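Local coordinates for haloacid dehalogenase-like hydrolase (Bacteroides thetaiotaomicron, PDB 2RBK), which is probably a magnesium-dependent phosphatase of the haloacid dehalogenase superfamily, binding magnesium and a vanadate-like group in its active site, at residues Glu88-Met93 and Ile148-Phe153; Ile112-Pro117 and Asn132-Val137; Thr18-Ser23 and Leu53-Asp58; Gly36-Ile41 and Leu61-Ile66. One frame throughout, in Å; residues are numbered along the deposited sequence.

Contact 1 of 4, residues Glu88-Met93 and Ile148-Phe153; sequences EEVKAM and IQMTPF
Val90 and Met93 of helix 87-100 touch Met150 and Pro152 of strand 149-152, the short helix and strand segments running nearly parallel, 18° apart, with their axes 10.4 Å from each other at closest approach. No hydrogen bond crosses the gap; side chains fill it. Met150 does most of the bridging. Its CG stands anti to the carbonyl carbon (chi1 -56°) and SD continues the extended chain, which carries the sulfur to the helix before a final bend at chi3 swings the methyl round. SD then lies 3.8 Å from Val90 CA, and CE is pushed against Met93 CB at 3.4 Å, closer than carbons usually pack. The same methyl lies 3.8 Å from Glu89 O, a carbonyl already engaged by Met93 N one helical turn on. Met93 answers with a bent chain: CG leaves anti to the backbone N (chi1 -176°), then chi2 and chi3 both turn, bringing SD over to Pro152 CB at 3.8 Å. Its side chain crosses the proline at about a right angle, with CE 4.1 Å from Pro152 CG. Strand 149-152 is an outer strand of the three-stranded antiparallel sheet, probably part of the cap domain of this HAD family, and helix 87-100 packs on it; Ile148 and Gln149 both face Val107 in a classic beta bulge. Phe106 and Val181 also pack on Met150, while Glu89 turns its carboxylate aside to hydrogen-bond Thr168. Two buried thioether chains and a proline ring thus join helix to sheet by dispersion, with no directional bond between the two segments.

Contact 2 of 4, residues Ile112-Pro117 and Asn132-Val137; sequences ISVCQP and NVIPTV
Val114 exchanges two backbone hydrogen bonds with the loop 132-137: its N donates to Pro135 O at 2.9 Å, and its O accepts from Val137 N at 3.0 Å. Together they make a single bridge between Val114 and Thr136, on the free-standing side of strand 112-115, whose other edge pairs with strand 104-107 in the three-stranded antiparallel sheet. Weaker CA-H...O contacts accompany it, among them Thr136 CA to Val114 O at 3.2 Å. A water adds a link beyond the bridge, accepting from Gln116 N and donating to Val137 O.

The apolar contacts fall into separate groups. Ile134 CG2 stands anti to the backbone N, which lays it on the peptide between Ser113 and Val114, 3.9 Å from Val114 CG1; Ile134 CD1 meets Ile112 CD1 where the two chains cross at about a right angle, and Ile105 touches all three residues. Val137 straddles Ser113, with CG2 3.6 Å from Ser113 CB and CG1 3.7 Å from Ser113 OG, and Val137 CG2 also packs 4.1 Å from Cys115 SG. A glycine in place of Val137 would probably open a gap over Ser113 and beside Cys115 SG. Pro117 CG rests 3.5 Å from Thr136 OG1.

Backbone polarity fixes the loop's register on the strand at one residue, and Ile134 and Val137 add apolar contacts beside the bridge, so an irregular chain is held to a sheet edge without becoming a full strand.

Contact 3 of 4, residues Thr18-Ser23 and Leu53-Asp58; sequences THRIPS and LSELQD
Arg20 reaches Glu55 by folding back on itself: CG stands anti to the carbonyl carbon, and chi2 and chi3 both bend (-65° and -56°), curling the guanidinium toward the helix 54-58. NH2 donates to Glu55 OE2 at 2.8 Å in a salt bridge. The oxygen lies near the guanidinium plane, at its edge, yet the nitrogen meets the carboxylate from above, 48° out of its plane. A water donates to Glu55 OE2, at 2.6 Å, and to Ile21 O. OE2 thus accepts from both Arg20 NH2 and the water, which ties it to the loop backbone as well.

The loop lies between strand 4-7 and helix 23-34 of the HAD-type core, and an ST turn, Arg20 N to Thr18 OG1, turns the chain just before Arg20. Leu53 occupies the N-cap position of helix 54-58, its side chain about 8 Å from the bound vanadate-like group.

Glu55, extended beyond CG, slides past Ile21 in the opposite direction, its OE1 3.6 Å from Ile21 CD1. Ile21 itself is extended at chi2, which brings CD1 up to both leucines: 3.9 Å to Leu56 CG and 4.2 Å to Leu53 CD2. Val14 and Ile26 also touch Ile21, and Ile26 touches Glu55.

Contact 4 of 4, residues Gly36-Ile41 and Leu61-Ile66; sequences GLKIFI and LIDGYI
Asp63 pairs with Ile39 of strand 38-42 through both backbone and side chain. Its CB sits 3.6 Å from Ile39 O and 3.8 Å from Phe40 CE2. CG stands anti to the carbonyl carbon (chi1 -61°), 3.8 Å from Ile39 N, and at the tip OD2 accepts from that N at 2.8 Å, using its anti lone pair; the bond is nearly straight, 164° at the hydrogen. OD2 also lies 3.3 Å from Lys38 CA. The backbone completes the pair, Asp63 N donating to Ile39 O, so the aspartate engages both the N-H and the C=O of one residue. With an alanine here the Ile39 N-H is likely to lose its carboxylate partner, leaving one backbone bond to pair these two residues.

Strands 38-42 and 64-67 are parallel neighbours in the mixed sheet, joined through helix 54-58 as a beta-alpha-beta unit of the HAD Rossmann-like core. Further along, Ile41 N donates to Gly64 O at 3.1 Å, and Ile66 N to Ile41 O at 2.8 Å.

Ile41 and Tyr65 lie side by side pointing the same way, Ile41 CB 3.8 Å from Tyr65 CD2, while Ile41 CG1 touches Ile62 CD1. Tyr65 OH is hydrogen-bonded to Gln57. On the opposite face of the sheet from Ile41 and Tyr65, the Phe40 ring brings its edge to Gly64 CA, where a side chain's CB would crowd Phe40 CD2.

In the fold
From the N terminus, the loop 18-23 follows strand 4-7 and is met by helix 54-58 in contact 3. Before that loop closes, strand 38-42 opens contact 4, which closes with 61-66; the two contacts therefore cross, and they touch through Gln57 with Tyr65 and Leu53 with Ile41. Together they tie a loop, a helix and two parallel strands of the eight-stranded core beside the active site. Contact 1 opens later at helix 87-100 and closes at strand 149-152, with contact 2 nested inside it. Both reach the three-stranded antiparallel sheet, their centres 14 Å apart, in a separate region; contact 1 lies about 31 Å from contact 3 and about 29 Å from contact 4, centre to centre.

Contact 1 of 4, residues Glu88-Met93 and Ile148-Phe153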
loop_
_atom_site.group_PDB
_atom_site.type_symbol
_atom_site.label_atom_id
_atom_site.label_comp_id
_atom_site.label_asym_id
_atom_site.label_seq_id
_atom_site.Cartn_x
_atom_site.Cartn_y
_atom_site.Cartn_z
ATOM N N GLU A 88 11.664 -18.927 7.850
ATOM C CA GLU A 88 12.587 -18.549 8.916
ATOM C C GLU A 88 12.383 -17.105 9.322
ATOM O O GLU A 88 12.578 -16.738 10.505
ATOM C CB GLU A 88 14.019 -18.760 8.448
ATOM C CG GLU A 88 14.565 -20.111 8.474
ATOM C CD GLU A 88 16.004 -20.316 8.168
ATOM O OE1 GLU A 88 16.774 -19.337 8.007
ATOM O OE2 GLU A 88 16.400 -21.497 8.021
ATOM N N GLU A 89 12.091 -16.256 8.366
ATOM C CA GLU A 89 11.948 -14.808 8.638
ATOM C C GLU A 89 10.600 -14.534 9.283
ATOM O O GLU A 89 10.502 -13.643 10.147
ATOM C CB GLU A 89 12.206 -14.044 7.348
ATOM C CG GLU A 89 13.620 -14.274 6.854
ATOM C CD GLU A 89 14.126 -13.426 5.710
ATOM O OE1 GLU A 89 14.005 -12.236 5.694
ATOM O OE2 GLU A 89 14.725 -14.059 4.797
ATOM N N VAL A 90 9.552 -15.270 8.920
ATOM C CA VAL A 90 8.288 -15.184 9.650
ATOM C C VAL A 90 8.485 -15.530 11.127
ATOM O O VAL A 90 8.070 -14.811 12.028
ATOM C CB VAL A 90 7.216 -16.116 9.032
ATOM C CG1 VAL A 90 5.937 -16.116 9.859
ATOM C CG2 VAL A 90 6.927 -15.735 7.591
ATOM N N LYS A 91 9.164 -16.648 11.353
ATOM C CA LYS A 91 9.397 -17.115 12.735
ATOM C C LYS A 91 10.249 -16.125 13.496
ATOM O O LYS A 91 9.971 -15.864 14.680
ATOM C CB LYS A 91 10.052 -18.496 12.738
ATOM C CG LYS A 91 9.177 -19.629 12.207
ATOM C CD LYS A 91 9.814 -20.990 12.284
ATOM C CE LYS A 91 9.018 -22.139 11.740
ATOM N NZ LYS A 91 7.575 -22.305 12.062
ATOM N N ALA A 92 11.251 -15.530 12.850
ATOM C CA ALA A 92 12.118 -14.579 13.555
ATOM C C ALA A 92 11.393 -13.313 13.905
ATOM O O ALA A 92 11.559 -12.758 15.006
ATOM C CB ALA A 92 13.362 -14.286 12.742
ATOM N N MET A 93 10.532 -12.818 13.014
ATOM C CA MET A 93 9.717 -11.653 13.339
ATOM C C MET A 93 8.741 -11.930 14.476
ATOM O O MET A 93 8.613 -11.106 15.394
ATOM C CB MET A 93 8.974 -11.204 12.068
ATOM C CG MET A 93 8.182 -9.925 12.347
ATOM S SD MET A 93 9.049 -8.458 12.894
ATOM C CE MET A 93 10.036 -8.084 11.454
ATOM N N ILE A 148 2.073 -13.836 3.568
ATOM C CA ILE A 148 2.362 -12.935 2.451
ATOM C C ILE A 148 2.881 -11.608 2.925
ATOM O O ILE A 148 3.819 -11.015 2.325
ATOM C CB ILE A 148 1.124 -12.743 1.579
ATOM C CG1 ILE A 148 0.594 -14.117 1.119
ATOM C CG2 ILE A 148 1.415 -11.818 0.428
ATOM C CD1 ILE A 148 -0.531 -14.075 0.150
ATOM N N GLN A 149 2.378 -11.078 4.042
ATOM C CA GLN A 149 2.825 -9.822 4.601
ATOM C C GLN A 149 2.711 -9.892 6.130
ATOM O O GLN A 149 1.755 -10.428 6.657
ATOM C CB GLN A 149 2.010 -8.623 4.076
ATOM C CG GLN A 149 2.490 -7.279 4.627
ATOM C CD GLN A 149 1.842 -6.143 3.862
ATOM O OE1 GLN A 149 2.408 -5.737 2.816
ATOM N NE2 GLN A 149 0.694 -5.645 4.275
ATOM N N MET A 150 3.721 -9.329 6.811
ATOM C CA MET A 150 3.641 -9.102 8.247
ATOM C C MET A 150 3.703 -7.633 8.521
ATOM O O MET A 150 4.457 -6.915 7.858
ATOM C CB MET A 150 4.803 -9.750 8.973
ATOM C CG MET A 150 5.040 -11.141 8.813
ATOM S SD MET A 150 6.513 -11.782 9.536
ATOM C CE MET A 150 7.966 -11.238 8.774
ATOM N N THR A 151 2.973 -7.189 9.512
ATOM C CA THR A 151 2.930 -5.767 9.898
ATOM C C THR A 151 3.238 -5.637 11.382
ATOM O O THR A 151 2.290 -5.646 12.210
ATOM C CB THR A 151 1.598 -5.178 9.463
ATOM O OG1 THR A 151 1.492 -5.337 8.035
ATOM C CG2 THR A 151 1.555 -3.712 9.820
ATOM N N PRO A 152 4.507 -5.585 11.727
ATOM C CA PRO A 152 4.899 -5.367 13.120
ATOM C C PRO A 152 4.778 -3.911 13.523
ATOM O O PRO A 152 5.086 -2.991 12.776
ATOM C CB PRO A 152 6.404 -5.798 13.131
ATOM C CG PRO A 152 6.836 -5.472 11.738
ATOM C CD PRO A 152 5.688 -5.854 10.861
ATOM N N PHE A 153 4.312 -3.699 14.781
ATOM C CA PHE A 153 4.153 -2.367 15.333
ATOM C C PHE A 153 5.462 -2.033 16.043
ATOM O O PHE A 153 5.596 -2.039 17.273
ATOM C CB PHE A 153 2.932 -2.319 16.271
ATOM C CG PHE A 153 1.657 -2.256 15.490
ATOM C CD1 PHE A 153 1.256 -3.409 14.810
ATOM C CD2 PHE A 153 0.843 -1.146 15.325
ATOM C CE1 PHE A 153 0.102 -3.403 14.066
ATOM C CE2 PHE A 153 -0.332 -1.131 14.581
ATOM C CZ PHE A 153 -0.684 -2.292 13.900
#

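Contact 2 of 4, residues Ile112-Pro117 and Asn132-Val137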
loop_
_atom_site.group_PDB
_atom_site.type_symbol
_atom_site.label_atom_id
_atom_site.label_comp_id
_atom_site.label_asym_id
_atom_site.label_seq_id
_atom_site.Cartn_x
_atom_site.Cartn_y
_atom_site.Cartn_z
ATOM N N ILE A 112 -6.471 -13.108 7.825
ATOM C CA ILE A 112 -5.692 -12.050 8.447
ATOM C C ILE A 112 -5.822 -12.223 9.973
ATOM O O ILE A 112 -6.916 -12.490 10.452
ATOM C CB ILE A 112 -6.057 -10.636 7.967
ATOM C CG1 ILE A 112 -5.095 -9.584 8.499
ATOM C CG2 ILE A 112 -7.498 -10.280 8.262
ATOM C CD1 ILE A 112 -5.292 -8.155 7.898
ATOM N N SER A 113 -4.717 -12.070 10.663
ATOM C CA SER A 113 -4.677 -12.247 12.119
ATOM C C SER A 113 -3.788 -11.232 12.763
ATOM O O SER A 113 -2.866 -10.702 12.147
ATOM C CB SER A 113 -4.110 -13.643 12.422
ATOM O OG SER A 113 -4.708 -14.674 11.734
ATOM N N VAL A 114 -3.997 -11.020 14.059
ATOM C CA VAL A 114 -3.106 -10.170 14.868
ATOM C C VAL A 114 -2.727 -10.916 16.108
ATOM O O VAL A 114 -3.535 -11.651 16.689
ATOM C CB VAL A 114 -3.753 -8.806 15.131
ATOM C CG1 VAL A 114 -5.045 -8.925 15.954
ATOM C CG2 VAL A 114 -2.765 -7.873 15.786
ATOM N N CYS A 115 -1.457 -10.718 16.504
ATOM C CA CYS A 115 -0.911 -11.349 17.691
ATOM C C CYS A 115 -0.715 -10.260 18.758
ATOM O O CYS A 115 -0.115 -9.228 18.500
ATOM C CB CYS A 115 0.371 -12.042 17.395
ATOM S SG CYS A 115 0.249 -13.319 16.130
ATOM N N GLN A 116 -1.243 -10.520 19.974
ATOM C CA GLN A 116 -1.114 -9.647 21.125
ATOM C C GLN A 116 -1.435 -8.181 20.841
ATOM O O GLN A 116 -0.672 -7.237 21.159
ATOM C CB GLN A 116 0.268 -9.806 21.773
ATOM C CG GLN A 116 0.654 -11.209 22.179
ATOM C CD GLN A 116 -0.151 -11.759 23.304
ATOM O OE1 GLN A 116 -0.552 -11.004 24.227
ATOM N NE2 GLN A 116 -0.301 -13.082 23.371
ATOM N N PRO A 117 -2.605 -7.943 20.266
ATOM C CA PRO A 117 -2.937 -6.564 19.952
ATOM C C PRO A 117 -2.956 -5.651 21.195
ATOM O O PRO A 117 -3.413 -6.125 22.240
ATOM C CB PRO A 117 -4.315 -6.682 19.321
ATOM C CG PRO A 117 -4.922 -7.971 19.817
ATOM C CD PRO A 117 -3.712 -8.854 19.955
ATOM N N ASN A 132 -11.854 -2.854 10.370
ATOM C CA ASN A 132 -12.589 -3.809 11.217
ATOM C C ASN A 132 -11.635 -4.634 12.097
ATOM O O ASN A 132 -10.525 -4.947 11.723
ATOM C CB ASN A 132 -13.448 -4.803 10.426
ATOM C CG ASN A 132 -14.602 -4.346 9.573
ATOM O OD1 ASN A 132 -15.389 -3.473 9.967
ATOM N ND2 ASN A 132 -14.665 -4.984 8.399
ATOM N N VAL A 133 -12.075 -4.978 13.312
ATOM C CA VAL A 133 -11.255 -5.758 14.236
ATOM C C VAL A 133 -10.753 -7.042 13.550
ATOM O O VAL A 133 -11.509 -7.772 12.985
ATOM C CB VAL A 133 -12.049 -6.069 15.520
ATOM C CG1 VAL A 133 -11.214 -6.954 16.419
ATOM C CG2 VAL A 133 -12.406 -4.815 16.269
ATOM N N ILE A 134 -9.447 -7.225 13.665
ATOM C CA ILE A 134 -8.747 -8.361 13.079
ATOM C C ILE A 134 -8.743 -9.480 14.119
ATOM O O ILE A 134 -8.464 -9.220 15.282
ATOM C CB ILE A 134 -7.316 -7.973 12.699
ATOM C CG1 ILE A 134 -7.325 -6.903 11.582
ATOM C CG2 ILE A 134 -6.502 -9.148 12.306
ATOM C CD1 ILE A 134 -6.007 -6.207 11.384
ATOM N N PRO A 135 -9.025 -10.719 13.778
ATOM C CA PRO A 135 -9.047 -11.779 14.788
ATOM C C PRO A 135 -7.681 -12.026 15.382
ATOM O O PRO A 135 -6.650 -11.932 14.712
ATOM C CB PRO A 135 -9.448 -13.021 13.993
ATOM C CG PRO A 135 -10.035 -12.529 12.745
ATOM C CD PRO A 135 -9.418 -11.215 12.430
ATOM N N THR A 136 -7.667 -12.330 16.672
ATOM C CA THR A 136 -6.462 -12.632 17.385
ATOM C C THR A 136 -6.066 -14.086 17.303
ATOM O O THR A 136 -6.902 -14.957 17.443
ATOM C CB THR A 136 -6.647 -12.227 18.877
ATOM O OG1 THR A 136 -6.791 -10.844 19.007
ATOM C CG2 THR A 136 -5.454 -12.654 19.748
ATOM N N VAL A 137 -4.786 -14.345 17.098
ATOM C CA VAL A 137 -4.213 -15.681 17.160
ATOM C C VAL A 137 -2.905 -15.570 17.945
ATOM O O VAL A 137 -2.305 -14.471 18.039
ATOM C CB VAL A 137 -3.977 -16.312 15.786
ATOM C CG1 VAL A 137 -5.292 -16.293 15.001
ATOM C CG2 VAL A 137 -2.846 -15.741 15.017
HETATM O O HOH W 1 -2.025 -13.242 20.538
#

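Contact 3 of 4, residues Thr18-Ser23 and Leu53-Asp58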
loop_
_atom_site.group_PDB
_atom_site.type_symbol
_atom_site.label_atom_id
_atom_site.label_comp_id
_atom_site.label_asym_id
_atom_site.label_seq_id
_atom_site.Cartn_x
_atom_site.Cartn_y
_atom_site.Cartn_z
ATOM N N THR A 18 -10.122 13.375 7.070
ATOM C CA THR A 18 -11.536 13.174 6.958
ATOM C C THR A 18 -11.921 11.710 6.867
ATOM O O THR A 18 -13.081 11.343 7.024
ATOM C CB THR A 18 -12.125 13.858 5.722
ATOM O OG1 THR A 18 -11.661 13.153 4.573
ATOM C CG2 THR A 18 -11.713 15.335 5.547
ATOM N N HIS A 19 -11.040 10.799 6.517
ATOM C CA HIS A 19 -11.304 9.409 6.242
ATOM C C HIS A 19 -12.202 9.192 5.018
ATOM O O HIS A 19 -12.855 8.167 4.874
ATOM C CB HIS A 19 -11.833 8.640 7.456
ATOM C CG HIS A 19 -10.874 8.874 8.600
ATOM N ND1 HIS A 19 -9.579 8.390 8.631
ATOM C CD2 HIS A 19 -11.071 9.623 9.734
ATOM C CE1 HIS A 19 -9.026 8.810 9.779
ATOM N NE2 HIS A 19 -9.907 9.561 10.476
ATOM N N ARG A 20 -12.246 10.155 4.093
ATOM C CA ARG A 20 -13.001 10.131 2.895
ATOM C C ARG A 20 -12.151 10.473 1.668
ATOM O O ARG A 20 -11.133 11.149 1.771
ATOM C CB ARG A 20 -14.202 11.112 2.969
ATOM C CG ARG A 20 -15.072 10.887 4.217
ATOM C CD ARG A 20 -15.741 9.523 4.148
ATOM N NE ARG A 20 -16.566 9.299 2.928
ATOM C CZ ARG A 20 -17.849 9.536 2.827
ATOM N NH1 ARG A 20 -18.568 10.003 3.853
ATOM N NH2 ARG A 20 -18.422 9.280 1.664
ATOM N N ILE A 21 -12.654 10.069 0.541
ATOM C CA ILE A 21 -12.089 10.436 -0.756
ATOM C C ILE A 21 -12.615 11.843 -1.169
ATOM O O ILE A 21 -13.815 12.054 -1.150
ATOM C CB ILE A 21 -12.434 9.433 -1.837
ATOM C CG1 ILE A 21 -11.953 8.024 -1.433
ATOM C CG2 ILE A 21 -11.870 9.862 -3.177
ATOM C CD1 ILE A 21 -12.300 6.931 -2.451
ATOM N N PRO A 22 -11.739 12.778 -1.513
ATOM C CA PRO A 22 -12.221 14.097 -1.968
ATOM C C PRO A 22 -13.161 13.911 -3.164
ATOM O O PRO A 22 -12.943 13.122 -4.082
ATOM C CB PRO A 22 -10.938 14.830 -2.360
ATOM C CG PRO A 22 -9.894 14.193 -1.472
ATOM C CD PRO A 22 -10.293 12.736 -1.396
ATOM N N SER A 23 -14.161 14.768 -3.192
ATOM C CA SER A 23 -15.091 14.758 -4.310
ATOM C C SER A 23 -14.407 14.980 -5.637
ATOM O O SER A 23 -14.774 14.358 -6.632
ATOM C CB SER A 23 -16.169 15.791 -4.018
ATOM O OG SER A 23 -15.729 17.102 -3.997
ATOM N N LEU A 53 -12.799 2.140 -0.234
ATOM C CA LEU A 53 -12.834 2.462 -1.615
ATOM C C LEU A 53 -14.189 2.277 -2.271
ATOM O O LEU A 53 -14.307 2.308 -3.498
ATOM C CB LEU A 53 -11.792 1.701 -2.452
ATOM C CG LEU A 53 -10.345 1.960 -2.097
ATOM C CD1 LEU A 53 -9.487 1.148 -3.087
ATOM C CD2 LEU A 53 -10.027 3.436 -2.161
ATOM N N SER A 54 -15.285 2.087 -1.499
ATOM C CA SER A 54 -16.573 1.769 -2.110
ATOM C C SER A 54 -17.035 2.794 -3.117
ATOM O O SER A 54 -17.664 2.438 -4.078
ATOM C CB SER A 54 -17.647 1.530 -1.053
ATOM O OG SER A 54 -17.903 2.672 -0.295
ATOM N N GLU A 55 -16.725 4.057 -2.914
ATOM C CA GLU A 55 -17.158 5.025 -3.915
ATOM C C GLU A 55 -16.597 4.755 -5.311
ATOM O O GLU A 55 -17.276 4.872 -6.360
ATOM C CB GLU A 55 -16.818 6.443 -3.468
ATOM C CG GLU A 55 -17.552 6.801 -2.192
ATOM C CD GLU A 55 -16.843 7.857 -1.405
ATOM O OE1 GLU A 55 -15.624 7.713 -1.202
ATOM O OE2 GLU A 55 -17.455 8.799 -0.951
ATOM N N LEU A 56 -15.356 4.363 -5.349
ATOM C CA LEU A 56 -14.705 4.065 -6.611
ATOM C C LEU A 56 -15.153 2.694 -7.157
ATOM O O LEU A 56 -15.349 2.536 -8.356
ATOM C CB LEU A 56 -13.178 4.108 -6.500
ATOM C CG LEU A 56 -12.591 5.428 -6.035
ATOM C CD1 LEU A 56 -11.095 5.331 -5.897
ATOM C CD2 LEU A 56 -13.007 6.546 -6.998
ATOM N N GLN A 57 -15.248 1.725 -6.219
ATOM C CA GLN A 57 -15.623 0.373 -6.559
ATOM C C GLN A 57 -17.070 0.286 -7.089
ATOM O O GLN A 57 -17.310 -0.376 -8.102
ATOM C CB GLN A 57 -15.467 -0.573 -5.375
ATOM C CG GLN A 57 -13.972 -0.716 -5.010
ATOM C CD GLN A 57 -13.809 -1.392 -3.666
ATOM O OE1 GLN A 57 -14.576 -1.139 -2.773
ATOM N NE2 GLN A 57 -12.719 -2.155 -3.557
ATOM N N ASP A 58 -17.963 1.002 -6.430
ATOM C CA ASP A 58 -19.376 0.961 -6.869
ATOM C C ASP A 58 -19.528 1.670 -8.198
ATOM O O ASP A 58 -20.508 1.410 -8.909
ATOM C CB ASP A 58 -20.234 1.621 -5.812
ATOM C CG ASP A 58 -20.339 0.877 -4.501
ATOM O OD1 ASP A 58 -19.923 -0.286 -4.428
ATOM O OD2 ASP A 58 -20.828 1.429 -3.525
HETATM O O HOH W 2 -16.324 11.175 -0.768
#

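Contact 4 of 4, residues Gly36-Ile41 and Leu61-Ile66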
loop_
_atom_site.group_PDB
_atom_site.type_symbol
_atom_site.label_atom_id
_atom_site.label_comp_id
_atom_site.label_asym_id
_atom_site.label_seq_id
_atom_site.Cartn_x
_atom_site.Cartn_y
_atom_site.Cartn_z
ATOM N N GLY A 36 -10.051 6.376 -21.196
ATOM C CA GLY A 36 -9.405 5.103 -21.398
ATOM C C GLY A 36 -8.178 4.893 -20.551
ATOM O O GLY A 36 -7.505 3.897 -20.755
ATOM N N LEU A 37 -7.872 5.731 -19.573
ATOM C CA LEU A 37 -6.833 5.418 -18.636
ATOM C C LEU A 37 -7.194 4.149 -17.884
ATOM O O LEU A 37 -8.352 3.972 -17.502
ATOM C CB LEU A 37 -6.586 6.525 -17.612
ATOM C CG LEU A 37 -5.793 7.738 -18.020
ATOM C CD1 LEU A 37 -4.323 7.323 -18.320
ATOM C CD2 LEU A 37 -6.402 8.519 -19.169
ATOM N N LYS A 38 -6.213 3.296 -17.635
ATOM C CA LYS A 38 -6.374 2.202 -16.705
ATOM C C LYS A 38 -6.002 2.741 -15.311
ATOM O O LYS A 38 -5.001 3.420 -15.145
ATOM C CB LYS A 38 -5.534 1.001 -17.076
ATOM C CG LYS A 38 -5.814 0.452 -18.440
ATOM C CD LYS A 38 -7.212 0.196 -18.819
ATOM C CE LYS A 38 -7.280 -0.542 -20.141
ATOM N NZ LYS A 38 -8.633 -0.653 -20.608
ATOM N N ILE A 39 -6.844 2.406 -14.324
ATOM C CA ILE A 39 -6.733 2.942 -12.986
ATOM C C ILE A 39 -6.495 1.811 -11.996
ATOM O O ILE A 39 -7.314 0.870 -11.899
ATOM C CB ILE A 39 -8.018 3.701 -12.613
ATOM C CG1 ILE A 39 -8.219 4.912 -13.535
ATOM C CG2 ILE A 39 -8.020 4.053 -11.133
ATOM C CD1 ILE A 39 -9.526 5.614 -13.379
ATOM N N PHE A 40 -5.363 1.840 -11.329
ATOM C CA PHE A 40 -4.942 0.763 -10.449
ATOM C C PHE A 40 -4.716 1.301 -9.068
ATOM O O PHE A 40 -4.225 2.414 -8.829
ATOM C CB PHE A 40 -3.636 0.162 -10.955
ATOM C CG PHE A 40 -3.783 -0.390 -12.355
ATOM C CD1 PHE A 40 -3.226 0.248 -13.443
ATOM C CD2 PHE A 40 -4.546 -1.536 -12.540
ATOM C CE1 PHE A 40 -3.423 -0.307 -14.723
ATOM C CE2 PHE A 40 -4.744 -2.073 -13.811
ATOM C CZ PHE A 40 -4.200 -1.428 -14.907
ATOM N N ILE A 41 -5.045 0.467 -8.087
ATOM C CA ILE A 41 -4.714 0.681 -6.683
ATOM C C ILE A 41 -3.371 0.091 -6.381
ATOM O O ILE A 41 -3.073 -1.006 -6.882
ATOM C CB ILE A 41 -5.821 0.052 -5.812
ATOM C CG1 ILE A 41 -7.177 0.731 -6.084
ATOM C CG2 ILE A 41 -5.461 0.055 -4.335
ATOM C CD1 ILE A 41 -7.193 2.206 -5.796
ATOM N N LEU A 61 -14.675 1.915 -11.374
ATOM C CA LEU A 61 -13.560 2.708 -11.900
ATOM C C LEU A 61 -12.174 2.072 -11.746
ATOM O O LEU A 61 -11.233 2.583 -12.339
ATOM C CB LEU A 61 -13.498 4.082 -11.176
ATOM C CG LEU A 61 -14.736 4.940 -11.446
ATOM C CD1 LEU A 61 -14.668 6.204 -10.601
ATOM C CD2 LEU A 61 -14.933 5.275 -12.927
ATOM N N ILE A 62 -12.028 0.997 -10.990
ATOM C CA ILE A 62 -10.725 0.383 -10.742
ATOM C C ILE A 62 -10.547 -0.826 -11.639
ATOM O O ILE A 62 -11.407 -1.695 -11.693
ATOM C CB ILE A 62 -10.565 0.021 -9.259
ATOM C CG1 ILE A 62 -10.595 1.280 -8.377
ATOM C CG2 ILE A 62 -9.307 -0.800 -9.025
ATOM C CD1 ILE A 62 -10.883 0.998 -6.936
ATOM N N ASP A 63 -9.406 -0.861 -12.342
ATOM C CA ASP A 63 -9.068 -1.931 -13.299
ATOM C C ASP A 63 -8.208 -3.026 -12.702
ATOM O O ASP A 63 -8.052 -4.083 -13.351
ATOM C CB ASP A 63 -8.407 -1.316 -14.527
ATOM C CG ASP A 63 -9.343 -0.342 -15.207
ATOM O OD1 ASP A 63 -10.480 -0.751 -15.597
ATOM O OD2 ASP A 63 -9.003 0.859 -15.317
ATOM N N GLY A 64 -7.610 -2.841 -11.545
ATOM C CA GLY A 64 -6.780 -3.874 -10.924
ATOM C C GLY A 64 -6.178 -3.350 -9.652
ATOM O O GLY A 64 -6.221 -2.157 -9.355
ATOM N N TYR A 65 -5.579 -4.301 -8.904
ATOM C CA TYR A 65 -5.072 -4.064 -7.595
ATOM C C TYR A 65 -3.668 -4.622 -7.387
ATOM O O TYR A 65 -3.418 -5.803 -7.662
ATOM C CB TYR A 65 -5.968 -4.714 -6.507
ATOM C CG TYR A 65 -7.343 -4.101 -6.387
ATOM C CD1 TYR A 65 -8.357 -4.415 -7.278
ATOM C CD2 TYR A 65 -7.643 -3.214 -5.356
ATOM C CE1 TYR A 65 -9.612 -3.858 -7.175
ATOM C CE2 TYR A 65 -8.891 -2.644 -5.235
ATOM C CZ TYR A 65 -9.870 -2.984 -6.146
ATOM O OH TYR A 65 -11.114 -2.404 -6.022
ATOM N N ILE A 66 -2.832 -3.775 -6.819
ATOM C CA ILE A 66 -1.577 -4.127 -6.218
ATOM C C ILE A 66 -1.792 -3.986 -4.725
ATOM O O ILE A 66 -2.047 -2.876 -4.247
ATOM C CB ILE A 66 -0.441 -3.173 -6.724
ATOM C CG1 ILE A 66 -0.198 -3.351 -8.212
ATOM C CG2 ILE A 66 0.813 -3.325 -5.864
ATOM C CD1 ILE A 66 0.428 -2.096 -8.803
#